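Local coordinates for protein pseudouridylate synthase RPUSD4, mitochondrial (Homo sapiens, PDB 5UBA) that isomerises uridine to pseudouridine in mitochondrial RNAs, including the 16S ribosomal RNA, which needs this modification to assemble into a functional mitochondrial ribosome, at residues A[23-28]-A[40-45]; A[62-67]-A[90-95]. All blocks are in the same frame, centred on the assembly; numbering follows the deposited sequence.

Interaction 1 of 2, residues A[23-28]-A[40-45]; sequences KALTRG and NKPYGL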
ATOM      1  N   LYS A  23      11.099 -16.809  10.654  1.00 17.40           N
ATOM      2  CA  LYS A  23      12.218 -17.230   9.821  1.00 19.90           C
ATOM      3  C   LYS A  23      12.120 -16.706   8.372  1.00 17.87           C
ATOM      4  O   LYS A  23      13.090 -16.270   7.801  1.00 20.27           O
ATOM      5  CB  LYS A  23      12.343 -18.769   9.815  1.00 21.54           C
ATOM      6  CG  LYS A  23      12.976 -19.363  11.064  1.00 25.62           C
ATOM      7  CD  LYS A  23      13.479 -20.782  10.826  1.00 27.12           C
ATOM      8  N   ALA A  24      10.922 -16.758   7.808  1.00 18.19           N
ATOM      9  CA  ALA A  24      10.690 -16.207   6.483  1.00 18.89           C
ATOM     10  C   ALA A  24      11.012 -14.711   6.429  1.00 18.00           C
ATOM     11  O   ALA A  24      11.655 -14.253   5.508  1.00 19.65           O
ATOM     12  CB  ALA A  24       9.274 -16.469   6.039  1.00 19.28           C
ATOM     13  N   LEU A  25      10.589 -13.980   7.448  1.00 17.69           N
ATOM     14  CA  LEU A  25      10.907 -12.547   7.518  1.00 18.36           C
ATOM     15  C   LEU A  25      12.384 -12.280   7.648  1.00 19.22           C
ATOM     16  O   LEU A  25      12.893 -11.335   7.047  1.00 19.28           O
ATOM     17  CB  LEU A  25      10.128 -11.880   8.643  1.00 17.97           C
ATOM     18  CG  LEU A  25       8.610 -11.904   8.531  1.00 18.51           C
ATOM     19  CD1 LEU A  25       7.943 -11.296   9.746  1.00 19.10           C
ATOM     20  CD2 LEU A  25       8.157 -11.217   7.243  1.00 18.56           C
ATOM     21  N   THR A  26      13.096 -13.111   8.412  1.00 20.03           N
ATOM     22  CA  THR A  26      14.549 -12.961   8.494  1.00 21.27           C
ATOM     23  C   THR A  26      15.225 -13.096   7.129  1.00 22.16           C
ATOM     24  O   THR A  26      16.134 -12.348   6.813  1.00 25.04           O
ATOM     25  CB  THR A  26      15.219 -13.954   9.488  1.00 21.40           C
ATOM     26  OG1 THR A  26      15.052 -15.308   9.039  1.00 27.23           O
ATOM     27  CG2 THR A  26      14.675 -13.805  10.850  1.00 20.68           C
ATOM     28  N   ARG A  27      14.781 -14.063   6.328  1.00 22.50           N
ATOM     29  CA  ARG A  27      15.330 -14.274   4.993  1.00 24.91           C
ATOM     30  C   ARG A  27      15.110 -13.115   4.040  1.00 23.59           C
ATOM     31  O   ARG A  27      15.867 -12.960   3.085  1.00 27.34           O
ATOM     32  CB  ARG A  27      14.788 -15.563   4.358  1.00 28.61           C
ATOM     33  CG  ARG A  27      15.686 -16.756   4.627  1.00 32.21           C
ATOM     34  CD  ARG A  27      15.197 -18.025   3.955  1.00 33.55           C
ATOM     35  NE  ARG A  27      14.278 -18.742   4.824  1.00 36.85           N
ATOM     36  CZ  ARG A  27      12.947 -18.779   4.720  1.00 36.72           C
ATOM     37  NH1 ARG A  27      12.262 -19.456   5.622  1.00 35.29           N
ATOM     38  NH2 ARG A  27      12.288 -18.168   3.737  1.00 39.52           N
ATOM     39  N   GLY A  28      14.080 -12.315   4.283  1.00 22.17           N
ATOM     40  CA  GLY A  28      13.816 -11.180   3.421  1.00 20.45           C
ATOM     41  C   GLY A  28      14.195  -9.819   3.964  1.00 19.22           C
ATOM     42  O   GLY A  28      13.862  -8.811   3.356  1.00 18.88           O
ATOM     43  N   ASN A  40      10.281  -6.997   4.651  1.00 14.78           N
ATOM     44  CA  ASN A  40       9.448  -7.002   3.477  1.00 15.14           C
ATOM     45  C   ASN A  40       8.155  -7.713   3.853  1.00 15.44           C
ATOM     46  O   ASN A  40       8.109  -8.966   3.979  1.00 16.52           O
ATOM     47  CB  ASN A  40      10.197  -7.696   2.347  1.00 15.73           C
ATOM     48  CG  ASN A  40       9.362  -7.862   1.102  1.00 15.67           C
ATOM     49  OD1 ASN A  40       8.211  -7.460   1.062  1.00 16.09           O
ATOM     50  ND2 ASN A  40       9.956  -8.463   0.073  1.00 17.79           N
ATOM     51  N   LYS A  41       7.103  -6.941   4.110  1.00 14.50           N
ATOM     52  CA  LYS A  41       5.869  -7.526   4.604  1.00 14.77           C
ATOM     53  C   LYS A  41       5.202  -8.333   3.489  1.00 14.94           C
ATOM     54  O   LYS A  41       4.998  -7.811   2.405  1.00 15.48           O
ATOM     55  CB  LYS A  41       4.874  -6.483   5.139  1.00 15.54           C
ATOM     56  CG  LYS A  41       3.723  -7.106   5.925  1.00 17.15           C
ATOM     57  CD  LYS A  41       2.607  -6.152   6.300  1.00 17.07           C
ATOM     58  CE  LYS A  41       1.661  -5.843   5.185  1.00 16.81           C
ATOM     59  NZ  LYS A  41       0.941  -7.008   4.549  1.00 15.77           N
ATOM     60  N   PRO A  42       4.899  -9.604   3.752  1.00 15.10           N
ATOM     61  CA  PRO A  42       4.220 -10.380   2.700  1.00 15.56           C
ATOM     62  C   PRO A  42       2.765 -10.014   2.490  1.00 15.37           C
ATOM     63  O   PRO A  42       2.082  -9.488   3.385  1.00 15.84           O
ATOM     64  CB  PRO A  42       4.359 -11.839   3.175  1.00 16.64           C
ATOM     65  CG  PRO A  42       4.656 -11.758   4.599  1.00 17.76           C
ATOM     66  CD  PRO A  42       5.264 -10.426   4.912  1.00 16.32           C
ATOM     67  N   TYR A  43       2.292 -10.316   1.275  1.00 16.12           N
ATOM     68  CA  TYR A  43       0.922 -10.139   0.920  1.00 17.51           C
ATOM     69  C   TYR A  43      -0.011 -10.905   1.846  1.00 17.17           C
ATOM     70  O   TYR A  43       0.209 -12.095   2.131  1.00 18.07           O
ATOM     71  CB  TYR A  43       0.677 -10.578  -0.523  1.00 18.14           C
ATOM     72  CG  TYR A  43      -0.749 -10.345  -0.966  1.00 18.95           C
ATOM     73  CD1 TYR A  43      -1.161  -9.097  -1.409  1.00 20.52           C
ATOM     74  CD2 TYR A  43      -1.716 -11.357  -0.870  1.00 20.86           C
ATOM     75  CE1 TYR A  43      -2.472  -8.849  -1.783  1.00 21.91           C
ATOM     76  CE2 TYR A  43      -3.023 -11.113  -1.254  1.00 20.46           C
ATOM     77  CZ  TYR A  43      -3.390  -9.858  -1.705  1.00 23.19           C
ATOM     78  OH  TYR A  43      -4.674  -9.579  -2.097  1.00 24.94           O
ATOM     79  N   GLY A  44      -1.005 -10.202   2.354  1.00 18.67           N
ATOM     80  CA  GLY A  44      -2.077 -10.832   3.110  1.00 20.03           C
ATOM     81  C   GLY A  44      -1.840 -10.897   4.612  1.00 21.37           C
ATOM     82  O   GLY A  44      -2.739 -11.307   5.339  1.00 25.30           O
ATOM     83  N   LEU A  45      -0.644 -10.539   5.076  1.00 19.95           N
ATOM     84  CA  LEU A  45      -0.321 -10.543   6.519  1.00 20.57           C
ATOM     85  C   LEU A  45      -0.738  -9.231   7.160  1.00 19.05           C
ATOM     86  O   LEU A  45      -0.216  -8.166   6.777  1.00 17.94           O
ATOM     87  CB  LEU A  45       1.174 -10.735   6.723  1.00 21.42           C
ATOM     88  CG  LEU A  45       1.687 -10.849   8.170  1.00 22.59           C
ATOM     89  CD1 LEU A  45       1.168 -12.112   8.810  1.00 24.06           C
ATOM     90  CD2 LEU A  45       3.203 -10.851   8.161  1.00 23.43           C
TER
HETATM   91  O   HOH W   1      11.398  -9.586   5.442  1.00 17.99           O
HETATM   92  O   HOH W   2      12.775  -9.185   0.829  1.00 19.52           O
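The C-terminal end of helix 15-27 meets the end of strand 36-41 through L25 and P42, with G28 and N40 beside them. L25 reaches across with CD2, which lies 3.8 Å from P42 CD and 4.0 Å from N40 O; the L25 and P42 side chains cross at about a right angle. CG of L25 sits beside the backbone N, opposite the carbonyl carbon (chi1 -62°), and this carries the isobutyl end to the proline ring. No direct hydrogen bond joins the segments, and water does the polar work. One water donates to L25 O and accepts from N40 N at 2.9 Å; a second donates to G28 O and accepts from N40 ND2 at 3.0 Å. The helix thus ends against the end of an inner strand of the four-stranded antiparallel sheet of this RluA-family pseudouridine synthase. Past the strand, P42 to L45 form a type II beta turn with G44 at its third position. K41, its CB directed away from the helix, curls back so that NZ hydrogen-bonds L45 O at 2.8 Å and P42 O at 3.0 Å. K84 O and T86 O also bond NZ, so its three hydrogens must be shared.

Interaction 2 of 2, residues A[62-67]-A[90-95]; sequences PILAKM and MVLAWD
Helix segment 62-67 packs over the end of strand 89-93, its backbone coming nearest at A65 and W94, whose CA atoms are 7.9 Å apart. Two neighbouring helix residues make the contact, each with its own partner. L64 and L92 both direct CB toward the opposite segment and meet methyl to methyl, L64 CD2 lying 3.9 Å from L92 CD1, with the two side chains crossing at about a right angle. CG of L64 lies anti to its backbone N (chi1 -178°), which carries CD2 to L92. W94 brings the outer rim of its six-membered ring against A65. There CZ3 comes within 3.8 Å of A65 CB, and CH2 lies 3.7 Å from A65 O, which sits at the edge of the indole near its plane. The small methyl of A65 lets the ring come close to the helix backbone. The indole also stacks with the ring of H69 and touches L68, so helix 57-69 meets it at several places. Replacing W94 by an alanine is likely to leave A65 without its aromatic neighbour and H69 without its stacking partner, opening a gap between helix and strand end. The next residue, D95, is at the N-cap position of helix 96-107. The arrangement is a helix laid on an antiparallel sheet through an apolar layer, here within the pseudouridine synthase domain.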
ATOM      1  N   PRO A  62       7.930 -10.699  19.258  1.00 22.21           N
ATOM      2  CA  PRO A  62       8.842 -11.296  20.250  1.00 24.22           C
ATOM      3  C   PRO A  62       9.765 -12.377  19.650  1.00 23.05           C
ATOM      4  O   PRO A  62      10.973 -12.445  19.950  1.00 23.49           O
ATOM      5  CB  PRO A  62       7.877 -11.902  21.287  1.00 22.90           C
ATOM      6  CG  PRO A  62       6.591 -11.191  21.113  1.00 24.38           C
ATOM      7  CD  PRO A  62       6.522 -10.909  19.625  1.00 22.87           C
ATOM      8  N   ILE A  63       9.197 -13.140  18.716  1.00 24.65           N
ATOM      9  CA  ILE A  63       9.869 -14.285  18.098  0.50 25.26           C
ATOM     10  C   ILE A  63      11.016 -13.800  17.208  1.00 24.08           C
ATOM     11  O   ILE A  63      12.137 -14.264  17.296  1.00 21.99           O
ATOM     12  CB  ILE A  63       8.880 -15.138  17.241  0.50 27.18           C
ATOM     13  CG1 ILE A  63       7.661 -15.590  18.066  0.50 28.17           C
ATOM     14  CG2 ILE A  63       9.592 -16.350  16.644  0.50 28.46           C
ATOM     15  CD1 ILE A  63       6.643 -16.402  17.296  0.50 27.88           C
ATOM     16  N   LEU A  64      10.725 -12.845  16.326  1.00 23.07           N
ATOM     17  CA  LEU A  64      11.733 -12.307  15.429  1.00 21.12           C
ATOM     18  C   LEU A  64      12.891 -11.661  16.218  1.00 21.08           C
ATOM     19  O   LEU A  64      14.057 -11.788  15.852  1.00 20.38           O
ATOM     20  CB  LEU A  64      11.080 -11.285  14.464  1.00 21.91           C
ATOM     21  CG  LEU A  64      11.938 -10.624  13.396  1.00 22.15           C
ATOM     22  CD1 LEU A  64      12.575 -11.647  12.481  1.00 23.56           C
ATOM     23  CD2 LEU A  64      11.093  -9.661  12.568  1.00 22.54           C
ATOM     24  N   ALA A  65      12.539 -10.988  17.311  1.00 20.45           N
ATOM     25  CA  ALA A  65      13.537 -10.350  18.162  1.00 21.14           C
ATOM     26  C   ALA A  65      14.538 -11.374  18.694  1.00 21.18           C
ATOM     27  O   ALA A  65      15.739 -11.177  18.570  1.00 20.73           O
ATOM     28  CB  ALA A  65      12.874  -9.605  19.296  1.00 22.26           C
ATOM     29  N   LYS A  66      14.011 -12.475  19.236  1.00 22.71           N
ATOM     30  CA  LYS A  66      14.847 -13.536  19.793  1.00 23.87           C
ATOM     31  C   LYS A  66      15.608 -14.267  18.692  1.00 23.39           C
ATOM     32  O   LYS A  66      16.752 -14.676  18.872  1.00 23.84           O
ATOM     33  CB  LYS A  66      14.017 -14.490  20.662  1.00 24.04           C
ATOM     34  CG  LYS A  66      13.492 -13.820  21.927  1.00 25.95           C
ATOM     35  CD  LYS A  66      12.956 -14.823  22.933  1.00 26.48           C
ATOM     36  CE  LYS A  66      12.236 -14.146  24.089  1.00 28.39           C
ATOM     37  NZ  LYS A  66      13.157 -13.369  24.959  1.00 28.79           N
ATOM     38  N   MET A  67      14.990 -14.404  17.525  1.00 23.00           N
ATOM     39  CA  MET A  67      15.650 -15.015  16.384  1.00 24.58           C
ATOM     40  C   MET A  67      16.862 -14.220  15.925  1.00 24.20           C
ATOM     41  O   MET A  67      17.847 -14.789  15.483  1.00 26.48           O
ATOM     42  CB  MET A  67      14.641 -15.163  15.241  1.00 26.12           C
ATOM     43  CG  MET A  67      14.991 -16.176  14.195  1.00 29.45           C
ATOM     44  SD  MET A  67      13.506 -16.400  13.203  1.00 32.10           S
ATOM     45  CE  MET A  67      12.535 -17.498  14.220  1.00 30.12           C
ATOM     46  N   MET A  90       8.690  -2.249   5.575  1.00 14.04           N
ATOM     47  CA  MET A  90       8.122  -2.045   6.908  1.00 14.65           C
ATOM     48  C   MET A  90       9.255  -1.982   7.939  1.00 15.25           C
ATOM     49  O   MET A  90      10.037  -2.927   8.084  1.00 15.33           O
ATOM     50  CB  MET A  90       7.097  -3.129   7.251  1.00 17.31           C
ATOM     51  CG  MET A  90       6.409  -2.907   8.581  1.00 18.97           C
ATOM     52  SD  MET A  90       5.180  -4.188   8.845  1.00 23.11           S
ATOM     53  CE  MET A  90       4.654  -3.748  10.496  1.00 21.87           C
ATOM     54  N   VAL A  91       9.308  -0.859   8.658  1.00 14.31           N
ATOM     55  CA  VAL A  91      10.358  -0.555   9.619  1.00 14.80           C
ATOM     56  C   VAL A  91       9.921  -0.955  11.041  1.00 14.26           C
ATOM     57  O   VAL A  91       8.844  -0.599  11.502  1.00 15.52           O
ATOM     58  CB  VAL A  91      10.677   0.962   9.619  1.00 16.53           C
ATOM     59  CG1 VAL A  91      11.739   1.291  10.646  1.00 17.32           C
ATOM     60  CG2 VAL A  91      11.106   1.431   8.242  1.00 16.56           C
ATOM     61  N   LEU A  92      10.789  -1.724  11.684  1.00 15.39           N
ATOM     62  CA  LEU A  92      10.650  -2.107  13.082  1.00 15.56           C
ATOM     63  C   LEU A  92      11.845  -1.549  13.840  1.00 16.09           C
ATOM     64  O   LEU A  92      12.901  -1.336  13.271  1.00 16.60           O
ATOM     65  CB  LEU A  92      10.673  -3.637  13.207  1.00 16.87           C
ATOM     66  CG  LEU A  92       9.680  -4.408  12.350  1.00 17.39           C
ATOM     67  CD1 LEU A  92       9.882  -5.923  12.479  1.00 17.48           C
ATOM     68  CD2 LEU A  92       8.273  -4.044  12.721  1.00 17.29           C
ATOM     69  N   ALA A  93      11.666  -1.306  15.146  1.00 17.07           N
ATOM     70  CA  ALA A  93      12.742  -0.799  15.993  1.00 17.84           C
ATOM     71  C   ALA A  93      12.977  -1.666  17.220  1.00 17.80           C
ATOM     72  O   ALA A  93      12.023  -2.137  17.831  1.00 18.97           O
ATOM     73  CB  ALA A  93      12.431   0.601  16.459  1.00 18.46           C
ATOM     74  N   TRP A  94      14.230  -1.776  17.594  1.00 19.83           N
ATOM     75  CA  TRP A  94      14.611  -2.504  18.814  1.00 20.38           C
ATOM     76  C   TRP A  94      14.143  -1.821  20.108  1.00 22.57           C
ATOM     77  O   TRP A  94      13.676  -2.491  21.030  1.00 23.95           O
ATOM     78  CB  TRP A  94      16.133  -2.639  18.843  1.00 21.63           C
ATOM     79  CG  TRP A  94      16.647  -3.600  17.857  1.00 21.26           C
ATOM     80  CD1 TRP A  94      17.418  -3.348  16.766  1.00 21.58           C
ATOM     81  CD2 TRP A  94      16.434  -5.014  17.885  1.00 21.82           C
ATOM     82  NE1 TRP A  94      17.685  -4.526  16.095  1.00 22.31           N
ATOM     83  CE2 TRP A  94      17.084  -5.558  16.758  1.00 21.69           C
ATOM     84  CE3 TRP A  94      15.732  -5.868  18.743  1.00 22.44           C
ATOM     85  CZ2 TRP A  94      17.075  -6.943  16.475  1.00 22.41           C
ATOM     86  CZ3 TRP A  94      15.734  -7.241  18.469  1.00 22.39           C
ATOM     87  CH2 TRP A  94      16.391  -7.748  17.343  1.00 22.55           C
ATOM     88  N   ASP A  95      14.245  -0.483  20.136  1.00 22.50           N
ATOM     89  CA  ASP A  95      14.025   0.339  21.336  0.50 23.94           C
ATOM     90  C   ASP A  95      12.665   1.048  21.235  1.00 24.07           C
ATOM     91  O   ASP A  95      12.331   1.592  20.189  1.00 21.83           O
ATOM     92  CB  ASP A  95      15.177   1.354  21.429  0.50 25.37           C
ATOM     93  CG  ASP A  95      15.122   2.220  22.675  0.50 25.98           C
ATOM     94  OD1 ASP A  95      15.561   1.767  23.748  0.50 27.97           O
ATOM     95  OD2 ASP A  95      14.664   3.369  22.562  0.50 26.78           O
TER

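How the interactions relate
From the N terminus, helix 15-27 is followed by strands 31-32 and 36-41, and interaction 1 closes this short loop of 11 residues. The chain then runs into helix 57-69, and interaction 2 closes a second, longer loop at strand 89-93. The two loops are in series, neither nesting nor crossing. They nevertheless meet in space, with centres 13 Å apart. Helices 15-27 and 57-69 pack together where T26 CG2 lies 3.4 Å from L64 CD1, and M67 SD touches T26 as well. Strands 36-41 and 89-93 are antiparallel neighbours, with K41 and M90 side chains in contact. Together the contacts tie two helices to one four-stranded sheet.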